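Local coordinates for fibrillarin-like rRNA/tRNA 2'-O-methyltransferase (PDB 1FBN), which probably uses S-adenosyl-L-methionine to methylate ribose 2'-hydroxyls in rRNA and tRNA, at sites chosen by a guide RNA, at residues A[132-137]-A[160-165]; A[154-159]-A[176-181]; A[171-176]-A[222-227]. One frame throughout, in Å; residues are numbered along the deposited sequence.

In the fold
The three contacts run through the second half of the chain of a Rossmann-like methyltransferase fold, their centres about 13 to 15 Å apart. Contact 1 ties the loop after strand 124-128 to helix 156-167. Contact 2 sets the first turn of that helix against strand 172-179, and contact 3 pairs the same strand with 220-227. Contacts 1 and 2 share the helix, contacts 2 and 3 share Ile176. The segments of contact 2 alternate along the chain with those of both others, whereas contact 1 is complete before contact 3 begins. One helix thus packs on the strand where the sheet's parallel part meets its antiparallel strands, and holds the loop next to the predicted S-adenosyl-L-methionine site.

Contact 1 of 3, residues A[132-137]-A[160-165]; sequences NKPQEY and LIKNAK
Lys162 and Asn132 supply one polar grip between the helix and the turn, Asn163 and Tyr137 the other. In the first, the lysine ammonium serves two oxygens of a single residue: Lys162 NZ lies 2.7 Å from Asn132 OD1 and 3.1 Å from Asn132 O. It approaches OD1 from above the amide plane, 55° out of it, and a bend in the lysine chain at chi3 (-57°) turns the ammonium to this place. Glu158 adds a long, weak ion pair to NZ.

The second grip is a neutral hydrogen bond. Tyr137 OH donates to Asn163 OD1 over 2.7 Å, in the plane of the carbonyl and on a lone pair, with ring and amide turned only 22° apart. On the other branch of the amide, Asn163 ND2 gives bonds to Ile159 O and Ala131 O, which together fix its rotation in a buried setting.

Between the two grips is van der Waals packing. The Pro134 ring points at the helix and makes an apolar contact, its CD 3.6 Å from Lys162 CD, while Pro134 CB rests against Asn163 OD1 at 3.6 Å. Phe167, nearly parallel to the Tyr137 ring, extends this patch.

Asn132 N bonds OD1 of Asp130, a predicted S-adenosyl-L-methionine-binding residue just past the C-terminal end of strand 124-128, so the turn adjoins the cofactor site, as in Rossmann-like methyltransferases.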
ATOM      1  N   ASN A 132      11.939 -10.233  -7.219  1.00 24.13           N
ATOM      2  CA  ASN A 132      12.795 -11.281  -6.679  1.00 24.38           C
ATOM      3  C   ASN A 132      14.266 -11.031  -7.035  1.00 23.86           C
ATOM      4  O   ASN A 132      15.158 -11.747  -6.577  1.00 23.38           O
ATOM      5  CB  ASN A 132      12.335 -12.649  -7.189  1.00 27.90           C
ATOM      6  CG  ASN A 132      12.949 -13.796  -6.416  1.00 31.77           C
ATOM      7  OD1 ASN A 132      13.016 -13.769  -5.182  1.00 32.53           O
ATOM      8  ND2 ASN A 132      13.406 -14.814  -7.139  1.00 32.78           N
ATOM      9  N   LYS A 133      14.508 -10.008  -7.854  1.00 23.43           N
ATOM     10  CA  LYS A 133      15.860  -9.617  -8.269  1.00 23.19           C
ATOM     11  C   LYS A 133      15.977  -8.101  -8.115  1.00 22.34           C
ATOM     12  O   LYS A 133      16.071  -7.378  -9.105  1.00 22.79           O
ATOM     13  CB  LYS A 133      16.122  -9.992  -9.734  1.00 23.48           C
ATOM     14  CG  LYS A 133      15.954 -11.465 -10.072  1.00 28.52           C
ATOM     15  CD  LYS A 133      16.326 -11.726 -11.526  1.00 31.62           C
ATOM     16  CE  LYS A 133      15.642 -12.971 -12.079  1.00 34.37           C
ATOM     17  NZ  LYS A 133      15.910 -14.192 -11.279  1.00 40.78           N
ATOM     18  N   PRO A 134      15.981  -7.602  -6.864  1.00 21.83           N
ATOM     19  CA  PRO A 134      16.081  -6.167  -6.583  1.00 21.67           C
ATOM     20  C   PRO A 134      17.370  -5.489  -7.046  1.00 23.25           C
ATOM     21  O   PRO A 134      17.381  -4.277  -7.279  1.00 23.80           O
ATOM     22  CB  PRO A 134      15.908  -6.102  -5.064  1.00 19.40           C
ATOM     23  CG  PRO A 134      16.491  -7.395  -4.610  1.00 20.91           C
ATOM     24  CD  PRO A 134      15.924  -8.371  -5.608  1.00 21.92           C
ATOM     25  N   GLN A 135      18.443  -6.265  -7.196  1.00 22.77           N
ATOM     26  CA  GLN A 135      19.725  -5.713  -7.633  1.00 23.28           C
ATOM     27  C   GLN A 135      19.647  -5.138  -9.041  1.00 23.11           C
ATOM     28  O   GLN A 135      20.413  -4.240  -9.388  1.00 24.98           O
ATOM     29  CB  GLN A 135      20.836  -6.766  -7.573  1.00 25.39           C
ATOM     30  CG  GLN A 135      20.677  -7.937  -8.536  1.00 30.52           C
ATOM     31  CD  GLN A 135      19.745  -9.026  -8.018  1.00 34.61           C
ATOM     32  OE1 GLN A 135      19.190  -8.930  -6.916  1.00 33.94           O
ATOM     33  NE2 GLN A 135      19.584 -10.083  -8.811  1.00 34.08           N
ATOM     34  N   GLU A 136      18.705  -5.641  -9.835  1.00 23.42           N
ATOM     35  CA  GLU A 136      18.532  -5.179 -11.207  1.00 23.65           C
ATOM     36  C   GLU A 136      18.052  -3.736 -11.319  1.00 23.15           C
ATOM     37  O   GLU A 136      18.357  -3.057 -12.300  1.00 24.78           O
ATOM     38  CB  GLU A 136      17.607  -6.116 -11.987  1.00 24.31           C
ATOM     39  CG  GLU A 136      18.221  -7.478 -12.294  1.00 29.89           C
ATOM     40  CD  GLU A 136      17.388  -8.310 -13.266  1.00 33.93           C
ATOM     41  OE1 GLU A 136      16.165  -8.080 -13.364  1.00 35.97           O
ATOM     42  OE2 GLU A 136      17.957  -9.204 -13.932  1.00 34.57           O
ATOM     43  N   TYR A 137      17.289  -3.268 -10.336  1.00 20.71           N
ATOM     44  CA  TYR A 137      16.811  -1.885 -10.356  1.00 22.30           C
ATOM     45  C   TYR A 137      17.405  -1.009  -9.242  1.00 22.43           C
ATOM     46  O   TYR A 137      16.904   0.083  -8.961  1.00 22.12           O
ATOM     47  CB  TYR A 137      15.275  -1.824 -10.349  1.00 19.34           C
ATOM     48  CG  TYR A 137      14.583  -2.719  -9.343  1.00 20.18           C
ATOM     49  CD1 TYR A 137      14.382  -2.300  -8.029  1.00 19.32           C
ATOM     50  CD2 TYR A 137      14.079  -3.967  -9.722  1.00 19.03           C
ATOM     51  CE1 TYR A 137      13.692  -3.100  -7.117  1.00 22.16           C
ATOM     52  CE2 TYR A 137      13.388  -4.773  -8.820  1.00 18.83           C
ATOM     53  CZ  TYR A 137      13.197  -4.337  -7.520  1.00 21.91           C
ATOM     54  OH  TYR A 137      12.507  -5.129  -6.623  1.00 22.18           O
ATOM     55  N   LEU A 160      10.177  -9.287   0.545  1.00 16.70           N
ATOM     56  CA  LEU A 160      10.151  -8.038   1.306  1.00 17.18           C
ATOM     57  C   LEU A 160      11.490  -7.844   2.001  1.00 18.39           C
ATOM     58  O   LEU A 160      12.028  -6.738   2.019  1.00 18.79           O
ATOM     59  CB  LEU A 160       9.034  -8.048   2.357  1.00 18.32           C
ATOM     60  CG  LEU A 160       8.867  -6.778   3.212  1.00 19.32           C
ATOM     61  CD1 LEU A 160       8.370  -5.622   2.354  1.00 17.92           C
ATOM     62  CD2 LEU A 160       7.895  -7.022   4.352  1.00 17.04           C
ATOM     63  N   ILE A 161      12.025  -8.933   2.552  1.00 20.13           N
ATOM     64  CA  ILE A 161      13.301  -8.914   3.266  1.00 20.32           C
ATOM     65  C   ILE A 161      14.440  -8.574   2.320  1.00 21.64           C
ATOM     66  O   ILE A 161      15.298  -7.756   2.644  1.00 23.46           O
ATOM     67  CB  ILE A 161      13.590 -10.274   3.957  1.00 21.13           C
ATOM     68  CG1 ILE A 161      12.593 -10.506   5.096  1.00 19.29           C
ATOM     69  CG2 ILE A 161      15.021 -10.315   4.491  1.00 20.16           C
ATOM     70  CD1 ILE A 161      12.618 -11.911   5.652  1.00 20.99           C
ATOM     71  N   LYS A 162      14.419  -9.180   1.137  1.00 21.92           N
ATOM     72  CA  LYS A 162      15.448  -8.947   0.127  1.00 24.20           C
ATOM     73  C   LYS A 162      15.435  -7.479  -0.316  1.00 22.50           C
ATOM     74  O   LYS A 162      16.482  -6.837  -0.410  1.00 24.55           O
ATOM     75  CB  LYS A 162      15.213  -9.867  -1.072  1.00 26.27           C
ATOM     76  CG  LYS A 162      16.438 -10.098  -1.930  1.00 34.60           C
ATOM     77  CD  LYS A 162      16.131 -11.004  -3.118  1.00 36.65           C
ATOM     78  CE  LYS A 162      15.573 -12.345  -2.685  1.00 35.21           C
ATOM     79  NZ  LYS A 162      15.299 -13.203  -3.863  1.00 36.22           N
ATOM     80  N   ASN A 163      14.241  -6.947  -0.553  1.00 20.04           N
ATOM     81  CA  ASN A 163      14.094  -5.561  -0.972  1.00 19.94           C
ATOM     82  C   ASN A 163      14.398  -4.573   0.151  1.00 19.22           C
ATOM     83  O   ASN A 163      14.847  -3.459  -0.107  1.00 19.59           O
ATOM     84  CB  ASN A 163      12.699  -5.326  -1.548  1.00 21.43           C
ATOM     85  CG  ASN A 163      12.584  -5.783  -2.991  1.00 20.78           C
ATOM     86  OD1 ASN A 163      12.740  -4.982  -3.915  1.00 23.58           O
ATOM     87  ND2 ASN A 163      12.326  -7.074  -3.195  1.00 18.50           N
ATOM     88  N   ALA A 164      14.161  -4.991   1.394  1.00 19.18           N
ATOM     89  CA  ALA A 164      14.431  -4.151   2.557  1.00 19.06           C
ATOM     90  C   ALA A 164      15.943  -3.982   2.726  1.00 21.69           C
ATOM     91  O   ALA A 164      16.425  -2.879   2.993  1.00 22.99           O
ATOM     92  CB  ALA A 164      13.821  -4.766   3.809  1.00 18.67           C
ATOM     93  N   LYS A 165      16.685  -5.077   2.552  1.00 20.85           N
ATOM     94  CA  LYS A 165      18.144  -5.053   2.665  1.00 21.74           C
ATOM     95  C   LYS A 165      18.708  -4.084   1.637  1.00 22.16           C
ATOM     96  O   LYS A 165      19.579  -3.274   1.941  1.00 24.54           O
ATOM     97  CB  LYS A 165      18.745  -6.440   2.403  1.00 22.35           C
ATOM     98  CG  LYS A 165      18.508  -7.495   3.479  1.00 23.87           C
ATOM     99  CD  LYS A 165      19.110  -8.825   3.014  1.00 30.15           C
ATOM    100  CE  LYS A 165      18.816  -9.984   3.955  1.00 29.96           C
ATOM    101  NZ  LYS A 165      19.559  -9.869   5.233  1.00 37.58           N
TER

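Contact 2 of 3, residues A[154-159]-A[176-181]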
ATOM      1  N   PRO A 154       4.328 -17.694  -2.457  1.00 23.00           N
ATOM      2  CA  PRO A 154       4.901 -18.409  -1.315  1.00 23.69           C
ATOM      3  C   PRO A 154       6.148 -17.732  -0.752  1.00 23.55           C
ATOM      4  O   PRO A 154       6.446 -17.865   0.431  1.00 25.75           O
ATOM      5  CB  PRO A 154       5.260 -19.771  -1.914  1.00 24.44           C
ATOM      6  CG  PRO A 154       4.271 -19.937  -3.015  1.00 25.11           C
ATOM      7  CD  PRO A 154       4.269 -18.571  -3.638  1.00 25.66           C
ATOM      8  N   ASN A 155       6.872 -17.014  -1.608  1.00 22.85           N
ATOM      9  CA  ASN A 155       8.099 -16.330  -1.206  1.00 22.35           C
ATOM     10  C   ASN A 155       7.938 -14.822  -0.962  1.00 21.51           C
ATOM     11  O   ASN A 155       8.929 -14.092  -0.898  1.00 20.41           O
ATOM     12  CB  ASN A 155       9.195 -16.569  -2.258  1.00 24.16           C
ATOM     13  CG  ASN A 155       8.854 -15.964  -3.623  1.00 25.42           C
ATOM     14  OD1 ASN A 155       7.696 -15.675  -3.921  1.00 26.35           O
ATOM     15  ND2 ASN A 155       9.874 -15.774  -4.455  1.00 26.82           N
ATOM     16  N   GLN A 156       6.700 -14.358  -0.800  1.00 21.18           N
ATOM     17  CA  GLN A 156       6.444 -12.936  -0.581  1.00 18.25           C
ATOM     18  C   GLN A 156       7.210 -12.335   0.599  1.00 19.54           C
ATOM     19  O   GLN A 156       7.696 -11.210   0.509  1.00 19.81           O
ATOM     20  CB  GLN A 156       4.945 -12.664  -0.457  1.00 16.06           C
ATOM     21  CG  GLN A 156       4.261 -13.360   0.697  1.00 16.69           C
ATOM     22  CD  GLN A 156       2.760 -13.215   0.628  1.00 16.85           C
ATOM     23  OE1 GLN A 156       2.216 -12.155   0.929  1.00 19.27           O
ATOM     24  NE2 GLN A 156       2.080 -14.274   0.208  1.00 19.83           N
ATOM     25  N   ALA A 157       7.356 -13.092   1.685  1.00 19.87           N
ATOM     26  CA  ALA A 157       8.085 -12.594   2.851  1.00 20.90           C
ATOM     27  C   ALA A 157       9.571 -12.382   2.548  1.00 21.75           C
ATOM     28  O   ALA A 157      10.109 -11.311   2.832  1.00 21.43           O
ATOM     29  CB  ALA A 157       7.906 -13.525   4.054  1.00 18.14           C
ATOM     30  N   GLU A 158      10.224 -13.379   1.949  1.00 23.89           N
ATOM     31  CA  GLU A 158      11.646 -13.247   1.631  1.00 25.47           C
ATOM     32  C   GLU A 158      11.861 -12.122   0.621  1.00 23.47           C
ATOM     33  O   GLU A 158      12.907 -11.478   0.629  1.00 24.67           O
ATOM     34  CB  GLU A 158      12.248 -14.564   1.116  1.00 31.16           C
ATOM     35  CG  GLU A 158      11.862 -14.932  -0.310  1.00 43.27           C
ATOM     36  CD  GLU A 158      12.836 -15.905  -0.960  1.00 50.30           C
ATOM     37  OE1 GLU A 158      13.833 -15.435  -1.555  1.00 53.38           O
ATOM     38  OE2 GLU A 158      12.603 -17.134  -0.887  1.00 51.57           O
ATOM     39  N   ILE A 159      10.864 -11.876  -0.229  1.00 20.73           N
ATOM     40  CA  ILE A 159      10.961 -10.799  -1.212  1.00 20.10           C
ATOM     41  C   ILE A 159      11.002  -9.449  -0.491  1.00 19.34           C
ATOM     42  O   ILE A 159      11.782  -8.576  -0.864  1.00 20.36           O
ATOM     43  CB  ILE A 159       9.789 -10.812  -2.240  1.00 20.98           C
ATOM     44  CG1 ILE A 159       9.948 -11.972  -3.226  1.00 18.82           C
ATOM     45  CG2 ILE A 159       9.745  -9.493  -3.018  1.00 18.71           C
ATOM     46  CD1 ILE A 159       8.807 -12.078  -4.222  1.00 17.57           C
ATOM     47  N   ILE A 176       3.122  -5.163   4.356  1.00 16.14           N
ATOM     48  CA  ILE A 176       2.878  -6.316   3.495  1.00 15.29           C
ATOM     49  C   ILE A 176       1.517  -6.978   3.723  1.00 15.65           C
ATOM     50  O   ILE A 176       1.162  -7.345   4.849  1.00 15.41           O
ATOM     51  CB  ILE A 176       4.032  -7.368   3.630  1.00 16.78           C
ATOM     52  CG1 ILE A 176       3.853  -8.510   2.623  1.00 16.03           C
ATOM     53  CG2 ILE A 176       4.108  -7.914   5.055  1.00 17.46           C
ATOM     54  CD1 ILE A 176       4.979  -9.518   2.631  1.00 17.70           C
ATOM     55  N   ALA A 177       0.738  -7.069   2.648  1.00 14.33           N
ATOM     56  CA  ALA A 177      -0.576  -7.700   2.685  1.00 15.38           C
ATOM     57  C   ALA A 177      -0.359  -9.166   2.330  1.00 16.72           C
ATOM     58  O   ALA A 177       0.028  -9.490   1.210  1.00 16.79           O
ATOM     59  CB  ALA A 177      -1.511  -7.041   1.678  1.00 15.85           C
ATOM     60  N   ILE A 178      -0.593 -10.049   3.294  1.00 17.76           N
ATOM     61  CA  ILE A 178      -0.387 -11.474   3.089  1.00 17.49           C
ATOM     62  C   ILE A 178      -1.659 -12.307   2.946  1.00 19.82           C
ATOM     63  O   ILE A 178      -2.539 -12.285   3.809  1.00 17.63           O
ATOM     64  CB  ILE A 178       0.474 -12.072   4.226  1.00 17.08           C
ATOM     65  CG1 ILE A 178       1.817 -11.340   4.308  1.00 17.47           C
ATOM     66  CG2 ILE A 178       0.696 -13.565   3.999  1.00 16.09           C
ATOM     67  CD1 ILE A 178       2.780 -11.907   5.339  1.00 15.72           C
ATOM     68  N   LYS A 179      -1.746 -13.022   1.826  1.00 20.67           N
ATOM     69  CA  LYS A 179      -2.859 -13.920   1.542  1.00 20.05           C
ATOM     70  C   LYS A 179      -2.363 -15.293   2.002  1.00 20.51           C
ATOM     71  O   LYS A 179      -1.487 -15.886   1.368  1.00 19.19           O
ATOM     72  CB  LYS A 179      -3.149 -13.948   0.041  1.00 19.01           C
ATOM     73  CG  LYS A 179      -4.225 -14.938  -0.356  1.00 21.61           C
ATOM     74  CD  LYS A 179      -4.435 -14.961  -1.858  1.00 24.67           C
ATOM     75  CE  LYS A 179      -5.467 -16.003  -2.247  1.00 27.60           C
ATOM     76  NZ  LYS A 179      -5.695 -16.008  -3.716  1.00 30.05           N
ATOM     77  N   ALA A 180      -2.899 -15.775   3.122  1.00 20.48           N
ATOM     78  CA  ALA A 180      -2.490 -17.062   3.688  1.00 20.25           C
ATOM     79  C   ALA A 180      -2.483 -18.225   2.695  1.00 19.86           C
ATOM     80  O   ALA A 180      -1.511 -18.978   2.628  1.00 19.53           O
ATOM     81  CB  ALA A 180      -3.358 -17.407   4.892  1.00 19.34           C
ATOM     82  N   ARG A 181      -3.553 -18.354   1.919  1.00 19.86           N
ATOM     83  CA  ARG A 181      -3.680 -19.438   0.952  1.00 21.37           C
ATOM     84  C   ARG A 181      -2.681 -19.404  -0.206  1.00 22.64           C
ATOM     85  O   ARG A 181      -2.532 -20.398  -0.919  1.00 23.86           O
ATOM     86  CB  ARG A 181      -5.110 -19.504   0.419  1.00 22.45           C
ATOM     87  CG  ARG A 181      -6.161 -19.878   1.460  1.00 27.29           C
ATOM     88  CD  ARG A 181      -6.289 -21.380   1.651  1.00 30.34           C
ATOM     89  NE  ARG A 181      -5.171 -21.938   2.398  1.00 37.11           N
ATOM     90  CZ  ARG A 181      -5.281 -22.541   3.581  1.00 37.01           C
ATOM     91  NH1 ARG A 181      -6.465 -22.675   4.167  1.00 35.41           N
ATOM     92  NH2 ARG A 181      -4.196 -22.995   4.187  1.00 36.22           N
TER
HETATM   93  O   HOH W   1       2.423  -9.542  -0.211  1.00 16.49           O
HETATM   94  O   HOH W   2      -0.264 -12.275  -0.422  1.00 19.41           O
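Gln156, in the first turn of helix 156-167, faces Ile178 on strand 172-179, and their CA atoms lie 7.9 Å apart, so the backbones do not touch, and side chains and water span the gap. Ile176 points toward the helix, while Ala177 between it and Ile178 turns its methyl away.

Gln156 carries most of the contact. Its CG sits between the backbone N and the carbonyl carbon (chi1 61°), and from there the extended chain reaches across the gap to the strand, crossing Ile178 at a slant. The amide oxygen rests on the isoleucine, with Gln156 OE1 3.5 Å from Ile178 CG1. It comes equally near Ala177 O, but both are acceptors, and one water bridges them, donating to each: it is 2.9 Å from Gln156 OE1 and 2.8 Å from Ala177 O. A second water, 2.8 Å from Gln156 OE1, links it to the backbone of the strand by accepting a hydrogen bond from Lys179 N, also at 2.8 Å. Both waters have more acceptors around them than protons to give, so the bonds they donate are probably shared. The NE2 end of the amide is held by Gln153 O, which fixes the side chain's rotation. Ile176 adds van der Waals contact: its extended CG1 branch brings CD1 to 3.8 Å from Gln156 O, against the backbone of the first helical turn.

Strand 144-149, helix 156-167 and strand 172-179 form a beta-alpha-beta crossover, its two strands adjacent and parallel. Glu149 on the first strand touches Gln156, Ile159 and Ile176. Helix 189-203 covers Ala157 through Gln196 and Ile199, and strand 220-227 continues the sheet beyond, with Phe223 against Ile176 and Ile178.

Contact 3 of 3, residues A[171-176]-A[222-227]; sequences GGYGMI and MFVGIW
Tyr173 pairs with Ile226 and Met175 with Val224 where strands 172-179 and 220-227 run antiparallel in the seven-stranded sheet of a Rossmann-like methyltransferase, whose strand order is 3-2-1-4-5-7-6. Six backbone hydrogen bonds join the segments, from Gly171 N to Trp227 O at 2.8 Å at one end to Phe223 N to Ile176 O at 2.8 Å at the other. Gly174 and Gly225 form a hydrogen-bonded pair between them.

On one face, the Tyr173 ring runs alongside the Ile226 side chain in the same direction, and Val224 CG1 adds to this patch at 4.0 Å from Tyr173 CD2. Next to it the selenomethionine Met175 bends at chi3 (85°), which swings CE to 4.1 Å from Val224 CG2. On the other face, Phe223 CB packs on Ile176 CG2 at 3.7 Å.

Farther out, strand 144-149 flanks the pair through backbone bonds of Tyr173 and Met175, and strand 205-212 lies beyond 220-227. Leu59 of helix 58-64 covers Met175 and Met222. The Trp227 indole leans on Phe205 and reaches helix 156-167, where its NE1 packs 3.7 Å from Ala164 O.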
ATOM      1  N   GLY A 171      15.026   1.982  10.347  1.00 27.81           N
ATOM      2  CA  GLY A 171      13.992   2.754  11.012  1.00 25.43           C
ATOM      3  C   GLY A 171      12.803   2.930  10.076  1.00 22.79           C
ATOM      4  O   GLY A 171      11.741   3.387  10.488  1.00 22.08           O
ATOM      5  N   GLY A 172      13.005   2.583   8.804  1.00 22.94           N
ATOM      6  CA  GLY A 172      11.952   2.670   7.807  1.00 18.57           C
ATOM      7  C   GLY A 172      10.910   1.601   8.076  1.00 18.02           C
ATOM      8  O   GLY A 172      11.055   0.817   9.012  1.00 17.35           O
ATOM      9  N   TYR A 173       9.886   1.528   7.232  1.00 19.05           N
ATOM     10  CA  TYR A 173       8.812   0.562   7.434  1.00 18.33           C
ATOM     11  C   TYR A 173       8.490  -0.347   6.261  1.00 19.87           C
ATOM     12  O   TYR A 173       8.589   0.045   5.093  1.00 19.15           O
ATOM     13  CB  TYR A 173       7.520   1.286   7.822  1.00 19.54           C
ATOM     14  CG  TYR A 173       7.543   1.935   9.178  1.00 21.27           C
ATOM     15  CD1 TYR A 173       8.208   3.143   9.382  1.00 21.70           C
ATOM     16  CD2 TYR A 173       6.899   1.346  10.260  1.00 22.23           C
ATOM     17  CE1 TYR A 173       8.235   3.748  10.633  1.00 23.18           C
ATOM     18  CE2 TYR A 173       6.917   1.946  11.518  1.00 23.83           C
ATOM     19  CZ  TYR A 173       7.591   3.143  11.695  1.00 23.82           C
ATOM     20  OH  TYR A 173       7.651   3.716  12.941  1.00 25.33           O
ATOM     21  N   GLY A 174       8.046  -1.553   6.607  1.00 18.84           N
ATOM     22  CA  GLY A 174       7.643  -2.525   5.616  1.00 17.40           C
ATOM     23  C   GLY A 174       6.167  -2.813   5.828  1.00 18.40           C
ATOM     24  O   GLY A 174       5.746  -3.097   6.953  1.00 18.92           O
HETATM   25  N   MSE A 175       5.369  -2.642   4.775  1.00 15.99           N
HETATM   26  CA  MSE A 175       3.933  -2.912   4.827  1.00 16.32           C
HETATM   27  C   MSE A 175       3.692  -4.070   3.864  1.00 15.95           C
HETATM   28  O   MSE A 175       4.044  -3.981   2.691  1.00 16.33           O
HETATM   29  CB  MSE A 175       3.123  -1.686   4.381  1.00 13.92           C
HETATM   30  CG  MSE A 175       3.315  -0.444   5.238  1.00 14.66           C
HETATM   31 SE   MSE A 175       2.211   0.923   4.781  1.00 12.76          SE
HETATM   32  CE  MSE A 175       0.754   0.494   5.724  1.00 17.70           C
ATOM     33  N   ILE A 176       3.122  -5.163   4.356  1.00 16.14           N
ATOM     34  CA  ILE A 176       2.878  -6.316   3.495  1.00 15.29           C
ATOM     35  C   ILE A 176       1.517  -6.978   3.723  1.00 15.65           C
ATOM     36  O   ILE A 176       1.162  -7.345   4.849  1.00 15.41           O
ATOM     37  CB  ILE A 176       4.032  -7.368   3.630  1.00 16.78           C
ATOM     38  CG1 ILE A 176       3.853  -8.510   2.623  1.00 16.03           C
ATOM     39  CG2 ILE A 176       4.108  -7.914   5.055  1.00 17.46           C
ATOM     40  CD1 ILE A 176       4.979  -9.518   2.631  1.00 17.70           C
HETATM   41  N   MSE A 222      -2.684  -7.569   6.975  1.00 17.62           N
HETATM   42  CA  MSE A 222      -1.706  -6.533   6.661  1.00 17.54           C
HETATM   43  C   MSE A 222      -0.718  -6.437   7.826  1.00 17.59           C
HETATM   44  O   MSE A 222      -1.107  -6.182   8.967  1.00 19.49           O
HETATM   45  CB  MSE A 222      -2.401  -5.176   6.448  1.00 16.71           C
HETATM   46  CG  MSE A 222      -1.474  -3.995   6.134  1.00 17.41           C
HETATM   47 SE   MSE A 222      -0.698  -4.032   4.493  1.00 10.94          SE
HETATM   48  CE  MSE A 222      -1.962  -3.288   3.532  1.00 19.63           C
ATOM     49  N   PHE A 223       0.550  -6.706   7.545  1.00 17.32           N
ATOM     50  CA  PHE A 223       1.596  -6.613   8.555  1.00 19.00           C
ATOM     51  C   PHE A 223       2.383  -5.324   8.335  1.00 18.99           C
ATOM     52  O   PHE A 223       2.593  -4.897   7.196  1.00 16.20           O
ATOM     53  CB  PHE A 223       2.568  -7.802   8.462  1.00 21.94           C
ATOM     54  CG  PHE A 223       2.003  -9.103   8.961  1.00 24.97           C
ATOM     55  CD1 PHE A 223       2.067  -9.431  10.314  1.00 27.80           C
ATOM     56  CD2 PHE A 223       1.424 -10.009   8.077  1.00 25.39           C
ATOM     57  CE1 PHE A 223       1.564 -10.646  10.782  1.00 29.54           C
ATOM     58  CE2 PHE A 223       0.917 -11.228   8.534  1.00 28.43           C
ATOM     59  CZ  PHE A 223       0.988 -11.546   9.889  1.00 30.11           C
ATOM     60  N   VAL A 224       2.763  -4.681   9.435  1.00 16.72           N
ATOM     61  CA  VAL A 224       3.565  -3.467   9.382  1.00 15.96           C
ATOM     62  C   VAL A 224       4.717  -3.679  10.358  1.00 18.28           C
ATOM     63  O   VAL A 224       4.509  -4.100  11.499  1.00 18.30           O
ATOM     64  CB  VAL A 224       2.767  -2.209   9.788  1.00 17.16           C
ATOM     65  CG1 VAL A 224       3.670  -0.985   9.748  1.00 16.91           C
ATOM     66  CG2 VAL A 224       1.574  -2.004   8.856  1.00 15.98           C
ATOM     67  N   GLY A 225       5.936  -3.437   9.891  1.00 18.20           N
ATOM     68  CA  GLY A 225       7.093  -3.614  10.748  1.00 18.58           C
ATOM     69  C   GLY A 225       8.172  -2.584  10.498  1.00 21.47           C
ATOM     70  O   GLY A 225       8.267  -2.030   9.400  1.00 20.47           O
ATOM     71  N   ILE A 226       8.947  -2.283  11.537  1.00 22.72           N
ATOM     72  CA  ILE A 226      10.047  -1.327  11.425  1.00 25.69           C
ATOM     73  C   ILE A 226      11.307  -2.110  11.083  1.00 25.35           C
ATOM     74  O   ILE A 226      11.601  -3.128  11.713  1.00 23.88           O
ATOM     75  CB  ILE A 226      10.287  -0.546  12.737  1.00 26.73           C
ATOM     76  CG1 ILE A 226       9.022   0.204  13.136  1.00 33.16           C
ATOM     77  CG2 ILE A 226      11.430   0.450  12.556  1.00 26.17           C
ATOM     78  CD1 ILE A 226       9.226   1.222  14.251  1.00 39.99           C
ATOM     79  N   TRP A 227      12.027  -1.645  10.067  1.00 25.45           N
ATOM     80  CA  TRP A 227      13.252  -2.293   9.621  1.00 28.61           C
ATOM     81  C   TRP A 227      14.421  -1.967  10.541  1.00 33.64           C
ATOM     82  O   TRP A 227      14.920  -0.843  10.553  1.00 31.01           O
ATOM     83  CB  TRP A 227      13.573  -1.860   8.194  1.00 26.60           C
ATOM     84  CG  TRP A 227      14.800  -2.495   7.613  1.00 25.09           C
ATOM     85  CD1 TRP A 227      15.919  -1.852   7.170  1.00 25.79           C
ATOM     86  CD2 TRP A 227      15.020  -3.895   7.372  1.00 24.36           C
ATOM     87  NE1 TRP A 227      16.820  -2.759   6.663  1.00 26.34           N
ATOM     88  CE2 TRP A 227      16.294  -4.019   6.775  1.00 23.19           C
ATOM     89  CE3 TRP A 227      14.262  -5.054   7.598  1.00 21.80           C
ATOM     90  CZ2 TRP A 227      16.829  -5.258   6.400  1.00 23.06           C
ATOM     91  CZ3 TRP A 227      14.794  -6.284   7.225  1.00 21.51           C
ATOM     92  CH2 TRP A 227      16.066  -6.374   6.632  1.00 24.24           C
TER